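Local coordinates for DUF3863 domain-containing protein (Parabacteroides distasonis, PDB 3LM3) that is of unknown function but is probably a carbohydrate-active enzyme, a putative glycoside hydrolase or deacetylase, at residues L357-F362 against A370-W375; K365-A370 against R441-E446; P381-D386 against P426-K431; F387-L392 against I412-Q417. All coordinates share one frame; numbering follows the deposited sequence. Where two conformers were deposited one is given.

Interaction 1: residues L357-F362 against A370-W375; sequences LEIKWF and ALLRDW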
# COMPACT_ATOMS: atom_id res chain seq x y z
N LEU A 357 20.87 6.20 -10.83
CA LEU A 357 19.97 7.15 -10.17
C LEU A 357 20.00 7.04 -8.66
O LEU A 357 20.02 5.94 -8.10
CB LEU A 357 18.54 6.94 -10.70
CG LEU A 357 18.32 7.19 -12.18
CD1 LEU A 357 16.88 6.82 -12.58
CD2 LEU A 357 18.63 8.65 -12.57
N GLU A 358 20.00 8.20 -8.00
CA GLU A 358 19.82 8.31 -6.57
C GLU A 358 18.59 9.17 -6.33
O GLU A 358 18.51 10.33 -6.84
CB GLU A 358 21.02 8.96 -5.89
CG GLU A 358 20.85 9.08 -4.40
CD GLU A 358 22.12 9.55 -3.73
OE1 GLU A 358 23.02 8.73 -3.49
OE2 GLU A 358 22.23 10.76 -3.49
N ILE A 359 17.61 8.62 -5.61
CA ILE A 359 16.39 9.35 -5.29
C ILE A 359 16.32 9.60 -3.80
O ILE A 359 16.69 8.73 -3.00
CB ILE A 359 15.11 8.63 -5.81
CG1 ILE A 359 13.88 9.54 -5.67
CG2 ILE A 359 14.85 7.27 -5.09
CD1 ILE A 359 12.71 9.04 -6.51
N LYS A 360 15.88 10.80 -3.42
CA LYS A 360 15.64 11.13 -2.04
C LYS A 360 14.20 11.61 -1.93
O LYS A 360 13.78 12.54 -2.64
CB LYS A 360 16.57 12.24 -1.56
CG LYS A 360 18.02 11.82 -1.52
CD LYS A 360 18.93 12.88 -0.95
CE LYS A 360 20.33 12.32 -0.81
NZ LYS A 360 21.35 13.33 -0.32
N TRP A 361 13.44 11.02 -1.01
CA TRP A 361 12.07 11.47 -0.69
C TRP A 361 12.04 12.09 0.70
O TRP A 361 12.74 11.63 1.60
CB TRP A 361 11.10 10.29 -0.68
CG TRP A 361 10.45 10.00 -2.00
CD1 TRP A 361 10.73 8.97 -2.85
CD2 TRP A 361 9.42 10.77 -2.62
NE1 TRP A 361 9.91 9.03 -3.96
CE2 TRP A 361 9.10 10.13 -3.84
CE3 TRP A 361 8.73 11.95 -2.28
CZ2 TRP A 361 8.14 10.64 -4.71
CZ3 TRP A 361 7.78 12.44 -3.16
CH2 TRP A 361 7.49 11.79 -4.34
N PHE A 362 11.23 13.14 0.83
CA PHE A 362 10.94 13.85 2.07
C PHE A 362 9.43 13.97 2.16
O PHE A 362 8.79 14.41 1.20
CB PHE A 362 11.57 15.25 2.04
CG PHE A 362 13.05 15.24 1.79
CD1 PHE A 362 13.54 15.13 0.50
CD2 PHE A 362 13.96 15.31 2.87
CE1 PHE A 362 14.90 15.13 0.26
CE2 PHE A 362 15.33 15.30 2.61
CZ PHE A 362 15.79 15.19 1.31
N ALA A 370 10.55 15.09 -3.75
CA ALA A 370 11.52 14.11 -4.26
C ALA A 370 12.61 14.80 -5.08
O ALA A 370 12.31 15.63 -5.96
CB ALA A 370 10.83 13.10 -5.16
N LEU A 371 13.85 14.41 -4.82
CA LEU A 371 15.01 14.89 -5.55
C LEU A 371 15.64 13.68 -6.25
O LEU A 371 15.75 12.60 -5.65
CB LEU A 371 16.02 15.50 -4.57
CG LEU A 371 15.52 16.65 -3.70
CD1 LEU A 371 16.64 17.08 -2.72
CD2 LEU A 371 15.06 17.81 -4.56
N LEU A 372 16.07 13.87 -7.49
CA LEU A 372 16.65 12.79 -8.29
C LEU A 372 17.97 13.28 -8.85
O LEU A 372 18.07 14.42 -9.35
CB LEU A 372 15.72 12.44 -9.45
CG LEU A 372 16.10 11.18 -10.23
CD1 LEU A 372 15.94 9.90 -9.40
CD2 LEU A 372 15.29 11.09 -11.50
N ARG A 373 18.98 12.40 -8.81
CA ARG A 373 20.34 12.76 -9.24
C ARG A 373 20.96 11.61 -10.02
O ARG A 373 20.77 10.45 -9.67
CB ARG A 373 21.21 13.08 -8.03
CG ARG A 373 22.62 13.54 -8.37
CD ARG A 373 23.34 14.10 -7.14
NE ARG A 373 23.59 13.12 -6.09
CZ ARG A 373 24.73 12.44 -5.93
NH1 ARG A 373 25.75 12.62 -6.77
NH2 ARG A 373 24.86 11.57 -4.93
N ASP A 374 21.63 11.94 -11.12
CA ASP A 374 22.43 11.00 -11.91
C ASP A 374 23.80 11.02 -11.27
O ASP A 374 24.64 11.86 -11.64
CB ASP A 374 22.46 11.44 -13.39
CG ASP A 374 23.47 10.67 -14.22
OD1 ASP A 374 23.83 9.56 -13.83
OD2 ASP A 374 23.91 11.22 -15.27
N TRP A 375 24.05 10.10 -10.34
CA TRP A 375 25.28 10.11 -9.57
C TRP A 375 26.47 9.55 -10.37
O TRP A 375 27.60 9.69 -9.93
CB TRP A 375 25.14 9.41 -8.21
CG TRP A 375 24.89 7.94 -8.29
CD1 TRP A 375 23.69 7.32 -8.34
CD2 TRP A 375 25.89 6.92 -8.29
NE1 TRP A 375 23.88 5.97 -8.40
CE2 TRP A 375 25.21 5.70 -8.39
CE3 TRP A 375 27.29 6.93 -8.24
CZ2 TRP A 375 25.88 4.47 -8.41
CZ3 TRP A 375 27.96 5.70 -8.30
CH2 TRP A 375 27.25 4.49 -8.38
O HOH W 1 18.68 12.60 -5.20
O HOH W 2 21.21 13.04 -4.39
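E358 and R373 meet through both backbone and side chain. The hydrogen-bonded pair exchanges bonds from E358 N to R373 O and from R373 N to E358 O. With CG of each opposite its backbone N (chi1 180° in E358, -177° in R373), the side chains run side by side in the same direction. R373 NH2 gives OE2 of E358 a salt bridge of 3.1 Å. The guanidinium offers its edge, but the carboxylate is turned, so OE2 is met from above its plane. A water gives a hydrogen to OE2 of E358 and accepts one from NE of R373, a second link. The other oxygen of E358 is held by R346 in a second salt bridge. K360 and L371 repeat the backbone pairing, with K360 N 2.9 Å from L371 O.

The opposite face carries L357, I359, W361, A370 and L372. A370 CB sits over the six-membered ring of W361, 3.4 Å from its centroid and almost on the ring normal. CD1 of L372 reaches I359 CB at 3.9 Å. Helix 222-225 packs on L357 and I359. This is an antiparallel beta hairpin, strands 357-363 and 367-374, the middle pair of a four-stranded sheet.

Interaction 2: residues K365-A370 against R441-E446; sequences KEFRLA and RKYYPE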
# COMPACT_ATOMS: atom_id res chain seq x y z
N LYS A 365 3.82 16.74 7.11
CA LYS A 365 2.41 17.14 7.11
C LYS A 365 2.08 18.13 5.99
O LYS A 365 0.99 18.16 5.47
CB LYS A 365 2.05 17.77 8.46
CG LYS A 365 0.62 18.25 8.58
CD LYS A 365 0.32 18.85 9.93
CE LYS A 365 0.69 20.29 10.00
NZ LYS A 365 0.33 20.96 11.32
N GLU A 366 3.05 18.99 5.66
CA GLU A 366 2.79 20.10 4.76
C GLU A 366 3.17 19.89 3.30
O GLU A 366 2.66 20.61 2.46
CB GLU A 366 3.38 21.38 5.32
CG GLU A 366 2.58 21.89 6.53
CD GLU A 366 3.06 23.24 7.04
OE1 GLU A 366 4.17 23.30 7.60
OE2 GLU A 366 2.31 24.21 6.86
N PHE A 367 4.06 18.94 3.01
CA PHE A 367 4.40 18.62 1.63
C PHE A 367 5.16 17.30 1.54
O PHE A 367 5.69 16.79 2.53
CB PHE A 367 5.23 19.73 0.98
CG PHE A 367 6.59 19.95 1.60
CD1 PHE A 367 6.76 20.85 2.65
CD2 PHE A 367 7.72 19.28 1.14
CE1 PHE A 367 8.03 21.08 3.21
CE2 PHE A 367 8.98 19.49 1.71
CZ PHE A 367 9.12 20.39 2.75
N ARG A 368 5.21 16.78 0.31
CA ARG A 368 6.25 15.82 -0.03
C ARG A 368 7.13 16.41 -1.11
O ARG A 368 6.70 17.26 -1.90
CB ARG A 368 5.67 14.46 -0.45
CG ARG A 368 4.94 14.46 -1.79
CD ARG A 368 4.46 13.11 -2.24
NE ARG A 368 4.28 13.08 -3.68
CZ ARG A 368 3.83 12.06 -4.38
NH1 ARG A 368 3.36 10.97 -3.78
NH2 ARG A 368 3.83 12.11 -5.69
N LEU A 369 8.36 15.91 -1.15
CA LEU A 369 9.40 16.39 -2.05
C LEU A 369 10.29 15.22 -2.44
O LEU A 369 10.76 14.51 -1.58
CB LEU A 369 10.25 17.44 -1.35
CG LEU A 369 11.52 17.95 -2.04
CD1 LEU A 369 11.18 18.84 -3.25
CD2 LEU A 369 12.39 18.76 -1.04
N ALA A 370 10.55 15.09 -3.75
CA ALA A 370 11.52 14.11 -4.26
C ALA A 370 12.61 14.80 -5.08
O ALA A 370 12.31 15.63 -5.96
CB ALA A 370 10.83 13.10 -5.16
N ARG A 441 12.51 25.19 3.35
CA ARG A 441 13.54 25.61 4.32
C ARG A 441 13.08 25.45 5.77
O ARG A 441 13.91 25.11 6.63
CB ARG A 441 13.98 27.07 4.08
CG ARG A 441 15.22 27.46 4.89
CD ARG A 441 15.56 28.94 4.76
NE ARG A 441 16.00 29.27 3.40
CZ ARG A 441 17.25 29.17 2.97
NH1 ARG A 441 18.22 28.75 3.78
NH2 ARG A 441 17.54 29.48 1.71
N LYS A 442 11.79 25.65 6.02
CA LYS A 442 11.14 25.43 7.32
C LYS A 442 11.38 24.03 7.86
O LYS A 442 11.55 23.85 9.07
CB LYS A 442 9.63 25.65 7.17
CG LYS A 442 8.78 25.35 8.41
CD LYS A 442 7.32 25.68 8.15
CE LYS A 442 6.40 25.21 9.27
NZ LYS A 442 5.00 25.68 9.03
N TYR A 443 11.38 23.04 6.97
CA TYR A 443 11.63 21.67 7.37
C TYR A 443 13.06 21.20 7.13
O TYR A 443 13.62 20.48 7.96
CB TYR A 443 10.64 20.73 6.66
CG TYR A 443 9.23 20.82 7.15
CD1 TYR A 443 8.38 21.79 6.67
CD2 TYR A 443 8.73 19.91 8.09
CE1 TYR A 443 7.09 21.89 7.12
CE2 TYR A 443 7.45 19.99 8.54
CZ TYR A 443 6.61 20.98 8.06
OH TYR A 443 5.30 21.09 8.46
N TYR A 444 13.63 21.53 5.96
CA TYR A 444 14.92 20.99 5.51
C TYR A 444 15.81 22.13 4.98
O TYR A 444 16.09 22.22 3.78
CB TYR A 444 14.75 19.90 4.42
CG TYR A 444 13.61 18.93 4.69
CD1 TYR A 444 13.66 18.06 5.77
CD2 TYR A 444 12.47 18.93 3.89
CE1 TYR A 444 12.59 17.18 6.04
CE2 TYR A 444 11.40 18.03 4.15
CZ TYR A 444 11.47 17.20 5.22
OH TYR A 444 10.41 16.32 5.46
N PRO A 445 16.26 23.01 5.89
CA PRO A 445 17.06 24.18 5.46
C PRO A 445 18.34 23.78 4.73
O PRO A 445 18.80 24.51 3.85
CB PRO A 445 17.36 24.90 6.79
CG PRO A 445 17.27 23.85 7.84
CD PRO A 445 16.18 22.89 7.36
N GLU A 446 18.89 22.61 5.07
CA GLU A 446 20.10 22.10 4.43
C GLU A 446 19.99 21.87 2.91
O GLU A 446 20.99 21.83 2.20
CB GLU A 446 20.56 20.82 5.13
CG GLU A 446 19.73 19.55 4.85
CD GLU A 446 18.46 19.41 5.70
OE1 GLU A 446 18.05 20.37 6.41
OE2 GLU A 446 17.84 18.32 5.62
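The closest CA atoms across this contact are those of E366 and Y443, 9.4 Å apart, so the two segments meet through side chains. OE1 of E366 takes two bonds. The hydroxyl of Y443 gives its proton to the anti lone pair of OE1, with OH and OE1 2.6 Å apart. NZ of K442 comes to the syn lone pair of the same oxygen, 2.9 Å from OE1, and forms a salt bridge. The K442 chain is extended from CG outward and crosses E366 at about a right angle. A leucine in place of E366 would probably leave the K442 ammonium without this counter-charge and the Y443 hydroxyl without its acceptor.

Next to this polar grip lies an aromatic cluster of F367, Y443 and Y444. F367 turns an edge toward the face of Y443 in an offset edge-to-face pair, with the planes at 89°. Its CE1 comes to 3.5 Å from Y443 CD1. CG of F367 stands between the backbone N and the carbonyl carbon (chi1 64°), which sends the ring out toward the two tyrosines. Against Y444 the same ring meets rim to rim, with F367 CZ 3.6 Å from Y444 CE2. CB of Y443 in turn covers the centre of one face of the Y444 ring. The Y444 hydroxyl bonds to N340 and N364.

The contact brings the C-terminal part of helix 434-443 and the residues that follow against the start of strand 367-374. L439 and I440 of that helix also touch F367, and F362 of the neighbouring strand packs on Y444.

Interaction 3: residues P381-D386 against P426-K431; sequences PAYVID and PVLIDK
A single antiparallel bridge between V384 and V427 fastens the loop ahead of helix 434-443 to strand 383-389, an edge strand of the four-stranded sheet. It is a hydrogen-bonded pair, but an uneven one. V384 N lies 2.8 Å from V427 O, while the return bond from V427 N to V384 O is 3.3 Å. The first donor is tilted 32° from the carbonyl plane. P426 CA adds a C-H contact to V384 O.

On one side of the bridge Y383 receives L428. The CD2 methyl of L428 stands over one face of the ring, 4.1 Å from its centroid, a CH-pi contact. The same methyl presses on P381 CG at 3.4 Å, tighter than usual for two carbons. CG of Y383 lies beside its backbone N (chi1 -69°), which lays the ring along V427 and L428. A serine at Y383 would probably leave the L428 methyl without its aromatic surface and open a gap beside P381.

The strand itself carries a classic beta bulge, in which I385 and D386 both face A370. CG2 of I385 lies 3.9 Å from CG of P426. V384 CG2 packs against I429 CG1, also at 3.9 Å. At the other end of the contact from the bulge, a water gives a hydrogen to A382 O and accepts one from I429 N.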
# COMPACT_ATOMS: atom_id res chain seq x y z
N PRO A 381 23.86 17.96 -10.49
CA PRO A 381 23.06 18.23 -9.29
C PRO A 381 21.81 17.37 -9.20
O PRO A 381 21.40 16.74 -10.19
CB PRO A 381 22.65 19.70 -9.49
CG PRO A 381 22.49 19.83 -10.95
CD PRO A 381 23.61 18.94 -11.56
N ALA A 382 21.20 17.39 -8.02
CA ALA A 382 19.87 16.79 -7.84
C ALA A 382 18.82 17.77 -8.37
O ALA A 382 18.97 19.00 -8.27
CB ALA A 382 19.62 16.46 -6.39
N TYR A 383 17.79 17.20 -8.98
CA TYR A 383 16.65 17.92 -9.48
C TYR A 383 15.40 17.54 -8.71
O TYR A 383 15.18 16.40 -8.37
CB TYR A 383 16.42 17.59 -10.96
CG TYR A 383 17.49 18.15 -11.85
CD1 TYR A 383 18.72 17.50 -11.98
CD2 TYR A 383 17.30 19.33 -12.52
CE1 TYR A 383 19.72 18.04 -12.79
CE2 TYR A 383 18.30 19.89 -13.33
CZ TYR A 383 19.50 19.23 -13.45
OH TYR A 383 20.51 19.77 -14.26
N VAL A 384 14.54 18.53 -8.50
CA VAL A 384 13.22 18.29 -7.97
C VAL A 384 12.39 17.61 -9.04
O VAL A 384 12.16 18.15 -10.12
CB VAL A 384 12.51 19.62 -7.58
CG1 VAL A 384 11.08 19.35 -7.05
CG2 VAL A 384 13.30 20.40 -6.53
N ILE A 385 11.91 16.39 -8.73
CA ILE A 385 10.98 15.69 -9.61
C ILE A 385 9.55 15.62 -9.06
O ILE A 385 8.62 15.24 -9.78
CB ILE A 385 11.46 14.26 -10.00
CG1 ILE A 385 11.49 13.31 -8.81
CG2 ILE A 385 12.84 14.36 -10.68
CD1 ILE A 385 11.57 11.82 -9.25
N ASP A 386 9.37 15.96 -7.78
CA ASP A 386 8.04 16.03 -7.18
C ASP A 386 8.09 17.07 -6.08
O ASP A 386 8.98 17.06 -5.24
CB ASP A 386 7.61 14.66 -6.60
CG ASP A 386 6.13 14.59 -6.30
OD1 ASP A 386 5.75 15.09 -5.20
OD2 ASP A 386 5.40 13.99 -7.14
N PRO A 426 11.67 18.37 -14.48
CA PRO A 426 12.54 18.46 -13.31
C PRO A 426 13.37 19.75 -13.32
O PRO A 426 13.91 20.15 -14.38
CB PRO A 426 13.43 17.23 -13.44
CG PRO A 426 12.50 16.23 -14.09
CD PRO A 426 11.78 17.06 -15.15
N VAL A 427 13.48 20.38 -12.16
CA VAL A 427 14.20 21.66 -12.02
C VAL A 427 15.03 21.66 -10.76
O VAL A 427 14.68 21.02 -9.78
CB VAL A 427 13.25 22.86 -11.96
CG1 VAL A 427 12.46 22.99 -13.26
CG2 VAL A 427 12.32 22.76 -10.75
N LEU A 428 16.10 22.46 -10.75
CA LEU A 428 16.86 22.69 -9.54
C LEU A 428 15.97 23.32 -8.48
O LEU A 428 15.04 24.11 -8.75
CB LEU A 428 18.05 23.61 -9.79
CG LEU A 428 19.10 23.14 -10.79
CD1 LEU A 428 20.14 24.25 -10.96
CD2 LEU A 428 19.79 21.86 -10.35
N ILE A 429 16.28 23.00 -7.24
CA ILE A 429 15.50 23.48 -6.12
C ILE A 429 15.48 25.02 -6.07
O ILE A 429 14.49 25.65 -5.66
CB ILE A 429 16.02 22.81 -4.82
CG1 ILE A 429 14.90 22.71 -3.77
CG2 ILE A 429 17.26 23.46 -4.31
CD1 ILE A 429 15.27 21.80 -2.61
N ASP A 430 16.57 25.66 -6.51
CA ASP A 430 16.64 27.13 -6.51
C ASP A 430 15.83 27.77 -7.64
O ASP A 430 15.78 28.98 -7.73
CB ASP A 430 18.09 27.66 -6.47
CG ASP A 430 18.87 27.39 -7.74
OD1 ASP A 430 18.34 26.83 -8.71
OD2 ASP A 430 20.08 27.76 -7.76
N LYS A 431 15.18 26.95 -8.48
CA LYS A 431 14.24 27.42 -9.48
C LYS A 431 12.78 27.43 -8.99
O LYS A 431 11.91 27.98 -9.67
CB LYS A 431 14.30 26.52 -10.72
CG LYS A 431 15.62 26.44 -11.38
CD LYS A 431 16.03 27.76 -11.94
CE LYS A 431 17.13 27.62 -12.95
NZ LYS A 431 18.32 26.99 -12.34
O HOH W 3 18.50 21.13 -6.68

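Interaction 4: residues F387-L392 against I412-Q417; sequences FTRYDL and INKINQ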
# COMPACT_ATOMS: atom_id res chain seq x y z
N PHE A 387 7.11 17.97 -6.07
CA PHE A 387 6.86 18.85 -4.95
C PHE A 387 5.36 19.02 -4.89
O PHE A 387 4.77 19.65 -5.78
CB PHE A 387 7.58 20.19 -5.10
CG PHE A 387 7.33 21.13 -3.95
CD1 PHE A 387 7.75 20.78 -2.66
CD2 PHE A 387 6.71 22.34 -4.15
CE1 PHE A 387 7.51 21.63 -1.60
CE2 PHE A 387 6.48 23.20 -3.07
CZ PHE A 387 6.89 22.84 -1.81
N THR A 388 4.74 18.39 -3.89
CA THR A 388 3.31 18.34 -3.76
C THR A 388 2.96 18.93 -2.40
O THR A 388 3.32 18.38 -1.37
CB THR A 388 2.82 16.88 -3.86
OG1 THR A 388 3.24 16.30 -5.09
CG2 THR A 388 1.29 16.78 -3.77
N ARG A 389 2.28 20.08 -2.40
CA ARG A 389 1.92 20.77 -1.18
C ARG A 389 0.60 20.28 -0.61
O ARG A 389 -0.34 20.06 -1.33
CB ARG A 389 1.83 22.27 -1.45
CG ARG A 389 3.18 22.89 -1.69
CD ARG A 389 3.08 24.37 -1.95
NE ARG A 389 2.69 25.09 -0.76
CZ ARG A 389 2.92 26.37 -0.57
NH1 ARG A 389 3.56 27.09 -1.50
NH2 ARG A 389 2.53 26.93 0.55
N TYR A 390 0.56 20.13 0.70
CA TYR A 390 -0.63 19.71 1.41
C TYR A 390 -1.31 20.85 2.15
O TYR A 390 -2.44 20.70 2.58
CB TYR A 390 -0.27 18.61 2.40
CG TYR A 390 0.39 17.41 1.78
CD1 TYR A 390 -0.14 16.82 0.66
CD2 TYR A 390 1.49 16.80 2.40
CE1 TYR A 390 0.45 15.69 0.10
CE2 TYR A 390 2.07 15.67 1.87
CZ TYR A 390 1.57 15.13 0.70
OH TYR A 390 2.12 13.97 0.18
N ASP A 391 -0.61 21.96 2.33
CA ASP A 391 -1.21 23.12 3.00
C ASP A 391 -2.27 23.78 2.14
O ASP A 391 -3.21 24.41 2.66
CB ASP A 391 -0.12 24.08 3.50
CG ASP A 391 0.70 24.70 2.38
OD1 ASP A 391 0.89 24.10 1.32
OD2 ASP A 391 1.19 25.82 2.60
N LEU A 392 -2.17 23.63 0.83
CA LEU A 392 -3.17 24.07 -0.11
C LEU A 392 -4.48 23.27 0.08
O LEU A 392 -4.45 22.06 0.36
CB LEU A 392 -2.65 23.91 -1.55
CG LEU A 392 -1.37 24.67 -1.91
CD1 LEU A 392 -0.90 24.33 -3.32
CD2 LEU A 392 -1.61 26.18 -1.76
N ILE A 412 -2.33 16.57 -6.94
CA ILE A 412 -1.24 17.09 -7.75
C ILE A 412 -1.36 18.61 -7.77
O ILE A 412 -2.48 19.14 -7.94
CB ILE A 412 -1.34 16.52 -9.18
CG1 ILE A 412 -1.01 15.03 -9.18
CG2 ILE A 412 -0.39 17.21 -10.17
CD1 ILE A 412 -1.24 14.30 -10.51
N ASN A 413 -0.25 19.30 -7.55
CA ASN A 413 -0.26 20.74 -7.69
C ASN A 413 1.04 21.19 -8.35
O ASN A 413 1.09 21.21 -9.57
CB ASN A 413 -0.63 21.46 -6.37
CG ASN A 413 0.06 20.88 -5.15
OD1 ASN A 413 1.27 20.95 -5.01
ND2 ASN A 413 -0.75 20.39 -4.21
N LYS A 414 2.11 21.46 -7.61
CA LYS A 414 3.28 22.14 -8.22
C LYS A 414 4.06 21.28 -9.24
O LYS A 414 4.11 21.60 -10.43
CB LYS A 414 4.22 22.68 -7.13
CG LYS A 414 3.55 23.64 -6.12
CD LYS A 414 2.70 24.73 -6.81
CE LYS A 414 2.44 25.97 -5.91
NZ LYS A 414 3.61 26.92 -5.82
N ILE A 415 4.67 20.20 -8.77
CA ILE A 415 5.45 19.29 -9.61
C ILE A 415 5.11 17.86 -9.19
O ILE A 415 5.18 17.53 -8.01
CB ILE A 415 6.99 19.53 -9.44
CG1 ILE A 415 7.35 20.99 -9.80
CG2 ILE A 415 7.82 18.58 -10.30
CD1 ILE A 415 8.82 21.33 -9.67
N ASN A 416 4.80 17.01 -10.18
CA ASN A 416 4.46 15.61 -9.90
C ASN A 416 5.39 14.67 -10.67
O ASN A 416 5.64 14.88 -11.85
CB ASN A 416 3.00 15.34 -10.23
CG ASN A 416 2.68 13.86 -10.24
OD1 ASN A 416 2.80 13.22 -11.28
ND2 ASN A 416 2.37 13.32 -9.06
N GLN A 417 5.84 13.61 -9.99
CA GLN A 417 6.86 12.69 -10.53
C GLN A 417 6.50 12.02 -11.84
O GLN A 417 7.40 11.67 -12.59
CB GLN A 417 7.20 11.63 -9.49
CG GLN A 417 6.05 10.66 -9.19
CD GLN A 417 6.37 9.68 -8.07
OE1 GLN A 417 7.54 9.33 -7.88
NE2 GLN A 417 5.34 9.21 -7.35
O HOH W 4 2.24 17.94 -7.40
O HOH W 5 1.57 14.89 -6.74
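Backbone bonds join F387 and I415 in a single antiparallel bridge. F387 N gives to I415 O at 2.8 Å, and I415 N returns a nearly straight bond to F387 O. The side chain of N413 takes over the role of a strand partner for R389. Its OD1 accepts R389 N at 2.9 Å, in the carbonyl plane and on a lone pair. Its ND2 gives to R389 O, also at 2.9 Å, tilted a little from the amide plane. CG of N413 sits between backbone N and carbonyl carbon (chi1 43°), and OD1 takes a second bond from K414 N. Three bonds thus fix the rotation of this amide.

The loop 412-417 has no regular secondary structure, yet it runs along the outer edge of strand 383-389, an edge strand of the four-stranded sheet.

Among the charged groups, R389 grips D391 side-on, NE to OD1 and NH2 to OD2. NH1 of R389 and NZ of K414 are 4.3 Å apart, and D436 of helix 434-443 forms a salt bridge with each, which probably eases their repulsion.

Carbon contacts are fewer. CB and CG of K414 lie alongside the F387 ring, each 3.9 Å from CD2. L392 CD1 touches the N413 amide carbon at 4.0 Å. F387 CB and I415 CB are 4.4 Å apart.

Two waters bind OG1 of T388. One also accepts from N413 N, the other from N416 ND2, while OG1 bonds to D386.

Overall arrangement
From the N terminus, the chain first passes through the parallel-sheet part of the fold. Interaction 1 then closes a short hairpin between strands 357-363 and 367-374. Interaction 2 opens on the second strand and closes last, at the C-terminal part of helix 434-443 and just beyond it; its segments alternate with those of interaction 1, and the two share A370. Interaction 3 lies within that long loop, and interaction 4 within interaction 3. D386 bonds to Q417 between them. Interaction 1 joins strands within the antiparallel sheet, interactions 3 and 4 bind loop segments to its edge strand 383-389, and interaction 2 ties the sheet to helix 434-443.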